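Local coordinates for protein polysialic acid O-acetyltransferase (Escherichia coli, PDB 3JQY) that transfers acetyl groups from acetyl-CoA to hydroxyls of capsular polysialic acid, favouring long polymers, and works as a homotrimer with a left-handed beta-helix, at residues B[22-31]-B[42-53]. Numbering follows the deposited sequence. Where two conformers were deposited one is given.
Sequences DSRLKTQDSF and FVCGDLVNSKEN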
ATOM      1  N   ASP B  22     -19.579  29.600  10.877  1.00 20.52           N
ATOM      2  CA  ASP B  22     -20.148  28.395  11.479  1.00 22.55           C
ATOM      3  C   ASP B  22     -21.581  28.680  11.942  1.00 19.41           C
ATOM      4  O   ASP B  22     -22.108  29.765  11.696  1.00 24.42           O
ATOM      5  CB  ASP B  22     -19.271  27.845  12.615  1.00 18.37           C
ATOM      6  CG  ASP B  22     -19.308  28.705  13.870  1.00 24.50           C
ATOM      7  OD1 ASP B  22     -20.073  29.688  13.911  1.00 21.25           O
ATOM      8  OD2 ASP B  22     -18.578  28.380  14.831  1.00 19.42           O
ATOM      9  N   SER B  23     -22.208  27.715  12.609  1.00 15.48           N
ATOM     10  CA  SER B  23     -23.633  27.835  12.937  1.00 16.03           C
ATOM     11  C   SER B  23     -23.918  28.943  13.949  1.00 20.77           C
ATOM     12  O   SER B  23     -25.046  29.419  14.050  1.00 19.45           O
ATOM     13  CB  SER B  23     -24.196  26.497  13.424  1.00 18.08           C
ATOM     14  OG  SER B  23     -24.047  25.507  12.421  1.00 19.76           O
ATOM     15  N   ARG B  24     -22.905  29.348  14.707  1.00 18.50           N
ATOM     16  CA  ARG B  24     -23.110  30.428  15.666  1.00 17.99           C
ATOM     17  C   ARG B  24     -22.598  31.754  15.117  1.00 21.64           C
ATOM     18  O   ARG B  24     -22.382  32.708  15.867  1.00 27.79           O
ATOM     19  CB  ARG B  24     -22.489  30.096  17.024  1.00 21.03           C
ATOM     20  CG  ARG B  24     -21.010  29.827  16.964  1.00 32.51           C
ATOM     21  CD  ARG B  24     -20.590  28.817  18.006  1.00 38.96           C
ATOM     22  NE  ARG B  24     -19.172  28.506  17.869  1.00 38.92           N
ATOM     23  CZ  ARG B  24     -18.211  29.086  18.578  1.00 28.77           C
ATOM     24  NH1 ARG B  24     -18.515  29.999  19.491  1.00 29.90           N
ATOM     25  NH2 ARG B  24     -16.947  28.745  18.380  1.00 23.27           N
ATOM     26  N   LEU B  25     -22.407  31.802  13.801  1.00 20.21           N
ATOM     27  CA  LEU B  25     -22.067  33.049  13.116  1.00 22.72           C
ATOM     28  C   LEU B  25     -20.618  33.504  13.294  1.00 28.55           C
ATOM     29  O   LEU B  25     -20.312  34.688  13.132  1.00 34.13           O
ATOM     30  CB  LEU B  25     -23.026  34.160  13.551  1.00 23.84           C
ATOM     31  CG  LEU B  25     -24.312  34.249  12.733  1.00 24.58           C
ATOM     32  CD1 LEU B  25     -24.691  32.903  12.151  1.00 25.02           C
ATOM     33  CD2 LEU B  25     -25.452  34.808  13.576  1.00 32.72           C
ATOM     34  N   LYS B  26     -19.733  32.564  13.615  1.00 25.16           N
ATOM     35  CA  LYS B  26     -18.307  32.852  13.747  1.00 25.82           C
ATOM     36  C   LYS B  26     -17.587  32.587  12.427  1.00 29.42           C
ATOM     37  O   LYS B  26     -17.725  31.512  11.841  1.00 21.43           O
ATOM     38  CB  LYS B  26     -17.685  31.996  14.857  1.00 22.85           C
ATOM     39  CG  LYS B  26     -16.191  32.244  15.059  1.00 29.86           C
ATOM     40  CD  LYS B  26     -15.582  31.274  16.067  1.00 29.73           C
ATOM     41  CE  LYS B  26     -14.093  31.543  16.254  1.00 30.20           C
ATOM     42  NZ  LYS B  26     -13.846  32.897  16.829  1.00 34.73           N
ATOM     43  N   THR B  27     -16.821  33.563  11.953  1.00 28.00           N
ATOM     44  CA  THR B  27     -16.144  33.420  10.667  1.00 26.45           C
ATOM     45  C   THR B  27     -15.061  32.336  10.706  1.00 21.27           C
ATOM     46  O   THR B  27     -14.262  32.279  11.643  1.00 23.80           O
ATOM     47  CB  THR B  27     -15.528  34.756  10.203  1.00 30.66           C
ATOM     48  OG1 THR B  27     -14.629  35.239  11.206  1.00 42.26           O
ATOM     49  CG2 THR B  27     -16.618  35.792   9.980  1.00 25.21           C
ATOM     50  N   GLN B  28     -15.057  31.475   9.692  1.00 22.74           N
ATOM     51  CA  GLN B  28     -14.047  30.426   9.548  1.00 23.34           C
ATOM     52  C   GLN B  28     -13.504  30.432   8.126  1.00 25.54           C
ATOM     53  O   GLN B  28     -14.012  29.724   7.253  1.00 24.12           O
ATOM     54  CB  GLN B  28     -14.644  29.048   9.853  1.00 22.43           C
ATOM     55  CG  GLN B  28     -15.111  28.873  11.285  1.00 21.60           C
ATOM     56  CD  GLN B  28     -13.972  28.967  12.287  1.00 22.09           C
ATOM     57  OE1 GLN B  28     -14.200  29.153  13.486  1.00 25.05           O
ATOM     58  NE2 GLN B  28     -12.739  28.837  11.803  1.00 16.23           N
ATOM     59  N   ASP B  29     -12.459  31.215   7.895  1.00 24.37           N
ATOM     60  CA  ASP B  29     -11.959  31.413   6.540  1.00 31.87           C
ATOM     61  C   ASP B  29     -11.337  30.164   5.915  1.00 24.74           C
ATOM     62  O   ASP B  29     -11.102  30.129   4.706  1.00 27.85           O
ATOM     63  CB  ASP B  29     -10.979  32.591   6.488  1.00 40.48           C
ATOM     64  CG  ASP B  29      -9.901  32.506   7.555  1.00 46.09           C
ATOM     65  OD1 ASP B  29      -9.511  31.379   7.930  1.00 46.69           O
ATOM     66  OD2 ASP B  29      -9.439  33.574   8.015  1.00 59.49           O
ATOM     67  N   SER B  30     -11.081  29.139   6.723  1.00 22.69           N
ATOM     68  CA  SER B  30     -10.440  27.933   6.205  1.00 17.66           C
ATOM     69  C   SER B  30     -11.445  26.863   5.781  1.00 18.56           C
ATOM     70  O   SER B  30     -11.066  25.869   5.178  1.00 16.87           O
ATOM     71  CB  SER B  30      -9.461  27.340   7.227  1.00 19.26           C
ATOM     72  OG  SER B  30     -10.125  26.472   8.136  1.00 18.05           O
ATOM     73  N   PHE B  31     -12.720  27.072   6.094  1.00 14.64           N
ATOM     74  CA  PHE B  31     -13.745  26.076   5.794  1.00 20.48           C
ATOM     75  C   PHE B  31     -14.714  26.503   4.698  1.00 21.47           C
ATOM     76  O   PHE B  31     -15.049  27.683   4.558  1.00 22.21           O
ATOM     77  CB  PHE B  31     -14.551  25.737   7.052  1.00 20.02           C
ATOM     78  CG  PHE B  31     -13.989  24.592   7.850  1.00 17.19           C
ATOM     79  CD1 PHE B  31     -14.503  23.314   7.705  1.00 19.86           C
ATOM     80  CD2 PHE B  31     -12.957  24.799   8.759  1.00 18.29           C
ATOM     81  CE1 PHE B  31     -13.999  22.258   8.442  1.00 18.88           C
ATOM     82  CE2 PHE B  31     -12.445  23.743   9.503  1.00 16.15           C
ATOM     83  CZ  PHE B  31     -12.966  22.471   9.344  1.00 16.12           C
ATOM     84  N   PHE B  42     -22.515  23.242  13.102  1.00 12.19           N
ATOM     85  CA  PHE B  42     -21.065  23.253  13.008  1.00 14.74           C
ATOM     86  C   PHE B  42     -20.578  24.291  14.008  1.00 15.62           C
ATOM     87  O   PHE B  42     -20.895  25.475  13.880  1.00 18.12           O
ATOM     88  CB  PHE B  42     -20.646  23.608  11.575  1.00 12.44           C
ATOM     89  CG  PHE B  42     -19.157  23.764  11.376  1.00 13.30           C
ATOM     90  CD1 PHE B  42     -18.250  23.042  12.137  1.00 13.73           C
ATOM     91  CD2 PHE B  42     -18.668  24.622  10.405  1.00 18.02           C
ATOM     92  CE1 PHE B  42     -16.884  23.180  11.931  1.00 15.74           C
ATOM     93  CE2 PHE B  42     -17.304  24.769  10.203  1.00 18.43           C
ATOM     94  CZ  PHE B  42     -16.415  24.040  10.959  1.00 16.83           C
ATOM     95  N   VAL B  43     -19.854  23.839  15.029  1.00 12.17           N
ATOM     96  CA  VAL B  43     -19.272  24.741  16.015  1.00 13.67           C
ATOM     97  C   VAL B  43     -17.761  24.683  15.864  1.00 16.64           C
ATOM     98  O   VAL B  43     -17.161  23.618  16.016  1.00 16.07           O
ATOM     99  CB  VAL B  43     -19.653  24.341  17.449  1.00 19.55           C
ATOM    100  CG1 VAL B  43     -19.013  25.292  18.452  1.00 26.31           C
ATOM    101  CG2 VAL B  43     -21.168  24.326  17.611  1.00 22.10           C
ATOM    102  N   CYS B  44     -17.150  25.821  15.550  1.00 16.14           N
ATOM    103  CA  CYS B  44     -15.728  25.837  15.235  1.00 16.48           C
ATOM    104  C   CYS B  44     -14.999  26.898  16.044  1.00 15.12           C
ATOM    105  O   CYS B  44     -15.371  28.070  16.016  1.00 15.99           O
ATOM    106  CB  CYS B  44     -15.528  26.093  13.743  1.00 15.51           C
ATOM    107  SG  CYS B  44     -13.862  25.728  13.151  1.00 18.62           S
ATOM    108  N   GLY B  45     -13.961  26.480  16.759  1.00 15.23           N
ATOM    109  CA  GLY B  45     -13.169  27.391  17.564  1.00 16.25           C
ATOM    110  C   GLY B  45     -12.175  28.200  16.753  1.00 14.39           C
ATOM    111  O   GLY B  45     -12.238  28.251  15.523  1.00 14.13           O
ATOM    112  N   ASP B  46     -11.253  28.853  17.450  1.00 12.28           N
ATOM    113  CA  ASP B  46     -10.207  29.613  16.781  1.00 11.70           C
ATOM    114  C   ASP B  46      -9.086  28.671  16.373  1.00 13.91           C
ATOM    115  O   ASP B  46      -8.302  28.232  17.207  1.00 14.90           O
ATOM    116  CB  ASP B  46      -9.691  30.712  17.705  1.00 14.35           C
ATOM    117  CG  ASP B  46     -10.727  31.795  17.937  1.00 16.84           C
ATOM    118  OD1 ASP B  46     -11.287  32.288  16.940  1.00 24.37           O
ATOM    119  OD2 ASP B  46     -10.983  32.151  19.103  1.00 17.67           O
ATOM    120  N   LEU B  47      -9.022  28.359  15.084  1.00 13.84           N
ATOM    121  CA  LEU B  47      -8.088  27.356  14.595  1.00 13.38           C
ATOM    122  C   LEU B  47      -6.717  27.961  14.352  1.00 15.27           C
ATOM    123  O   LEU B  47      -6.560  29.179  14.329  1.00 18.44           O
ATOM    124  CB  LEU B  47      -8.603  26.734  13.300  1.00 15.91           C
ATOM    125  CG  LEU B  47     -10.024  26.173  13.386  1.00 17.60           C
ATOM    126  CD1 LEU B  47     -10.406  25.558  12.048  1.00 19.16           C
ATOM    127  CD2 LEU B  47     -10.142  25.162  14.521  1.00 12.68           C
ATOM    128  N   VAL B  48      -5.726  27.094  14.184  1.00 13.24           N
ATOM    129  CA  VAL B  48      -4.370  27.542  13.898  0.62 13.21           C
ATOM    130  C   VAL B  48      -3.825  26.882  12.637  1.00 16.82           C
ATOM    131  O   VAL B  48      -4.078  25.705  12.374  1.00 14.33           O
ATOM    132  CB  VAL B  48      -3.410  27.284  15.084  0.62 16.50           C
ATOM    133  CG1 VAL B  48      -3.798  28.145  16.280  0.62 21.04           C
ATOM    134  CG2 VAL B  48      -3.402  25.815  15.462  0.62 12.06           C
ATOM    135  N   ASN B  49      -3.090  27.663  11.847  1.00 17.58           N
ATOM    136  CA  ASN B  49      -2.435  27.158  10.643  1.00 17.61           C
ATOM    137  C   ASN B  49      -3.319  26.276   9.758  1.00 18.58           C
ATOM    138  O   ASN B  49      -2.854  25.270   9.221  1.00 16.90           O
ATOM    139  CB  ASN B  49      -1.174  26.388  11.042  1.00 17.42           C
ATOM    140  CG  ASN B  49      -0.270  26.092   9.861  1.00 26.95           C
ATOM    141  OD1 ASN B  49      -0.118  26.914   8.956  1.00 24.51           O
ATOM    142  ND2 ASN B  49       0.340  24.913   9.869  1.00 24.54           N
ATOM    143  N   SER B  50      -4.580  26.665   9.596  1.00 15.59           N
ATOM    144  CA  SER B  50      -5.567  25.835   8.898  1.00 11.87           C
ATOM    145  C   SER B  50      -5.893  26.328   7.492  1.00 18.51           C
ATOM    146  O   SER B  50      -5.865  27.529   7.230  1.00 20.64           O
ATOM    147  CB  SER B  50      -6.851  25.757   9.722  1.00 11.58           C
ATOM    148  OG  SER B  50      -6.620  25.101  10.957  1.00 12.79           O
ATOM    149  N   LYS B  51      -6.224  25.399   6.598  1.00 16.24           N
ATOM    150  CA  LYS B  51      -6.550  25.754   5.220  1.00 13.90           C
ATOM    151  C   LYS B  51      -7.275  24.635   4.478  1.00 18.29           C
ATOM    152  O   LYS B  51      -7.085  23.454   4.776  1.00 16.40           O
ATOM    153  CB  LYS B  51      -5.275  26.108   4.454  1.00 17.03           C
ATOM    154  CG  LYS B  51      -4.397  24.913   4.165  1.00 19.17           C
ATOM    155  CD  LYS B  51      -3.105  25.325   3.461  1.00 27.06           C
ATOM    156  CE  LYS B  51      -3.384  25.972   2.119  1.00 34.45           C
ATOM    157  NZ  LYS B  51      -2.120  26.334   1.412  1.00 44.08           N
ATOM    158  N   GLU B  52      -8.098  25.025   3.509  1.00 16.45           N
ATOM    159  CA  GLU B  52      -8.645  24.104   2.516  1.00 16.36           C
ATOM    160  C   GLU B  52      -9.486  22.993   3.132  1.00 13.70           C
ATOM    161  O   GLU B  52      -9.392  21.833   2.725  1.00 15.82           O
ATOM    162  CB  GLU B  52      -7.518  23.502   1.671  1.00 20.90           C
ATOM    163  CG  GLU B  52      -6.743  24.525   0.853  1.00 26.70           C
ATOM    164  CD  GLU B  52      -7.527  25.031  -0.343  1.00 37.93           C
ATOM    165  OE1 GLU B  52      -8.606  24.469  -0.633  1.00 32.16           O
ATOM    166  OE2 GLU B  52      -7.060  25.990  -0.996  1.00 37.88           O
ATOM    167  N   ASN B  53     -10.315  23.354   4.105  1.00 13.44           N
ATOM    168  CA  ASN B  53     -11.164  22.374   4.778  1.00 15.88           C
ATOM    169  C   ASN B  53     -12.601  22.416   4.277  1.00 17.32           C
ATOM    170  O   ASN B  53     -13.065  23.440   3.769  1.00 17.17           O
ATOM    171  CB  ASN B  53     -11.131  22.602   6.283  1.00 15.24           C
ATOM    172  CG  ASN B  53      -9.726  22.636   6.823  1.00 15.36           C
ATOM    173  OD1 ASN B  53      -9.269  23.654   7.363  1.00 16.97           O
ATOM    174  ND2 ASN B  53      -9.018  21.532   6.665  1.00  9.04           N
TER
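Asp-22 and Ser-23 bind the backbone of strand 42-44, the outermost of its sheet, with one main-chain bond and two side-chain acceptors, an instance of how a beta-helix end can be covered by chain without regular structure. Ser-23 N donates to Phe-42 O in the carbonyl plane (2.9 Å), and Ser-23 OG, placed beside its own backbone N (chi1 -60°), accepts a nearly straight bond from Phe-42 N at 2.8 Å. The Asp-22 carboxylate divides its work. OD2 takes Cys-44 N on its anti lone pair (3.0 Å), whereas OD1 is gripped from opposite faces of the carboxylate plane by Arg-24 N, closing an Asx turn, and by Lys-26 N. Replacing Asp-22 by an alanine is likely to leave these three amides without this acceptor and the Arg-24 guanidinium without this adjacent counter-charge.

Arg-24 NE forms a salt bridge with Asp-22 OD2, though its hydrogen bond is weak, and lies 3.3 Å from Val-43 CG1, while NH2 reaches Cys-44 O from above the carbonyl plane (2.9 Å). Lys-26 runs extended past that carbonyl and bends only at its last torsion (chi4 63°), where NZ meets Asp-46 OD1 on the syn side, tilted out of the carboxylate plane, in a 2.6 Å salt bridge.

The apolar end is organised by the Phe-31 ring. Asn-53 CB sits over the centre of one face in a CH-pi contact; Phe-42 points its CZ edge at the opposite face, planes 53° apart; Leu-47 CD1 abuts the ring edge. Ile-66, from the next coil, also touches Phe-31, Phe-42 and Leu-47. Alongside, Asn-53 N bonds to Ser-30 O, pairing Phe-31 with Asn-53 in parallel. Such coil-on-coil stacking of parallel strands, with side chains packed inside, characterises the left-handed beta-helix of hexapeptide-repeat acyltransferases, here at its N-terminal end.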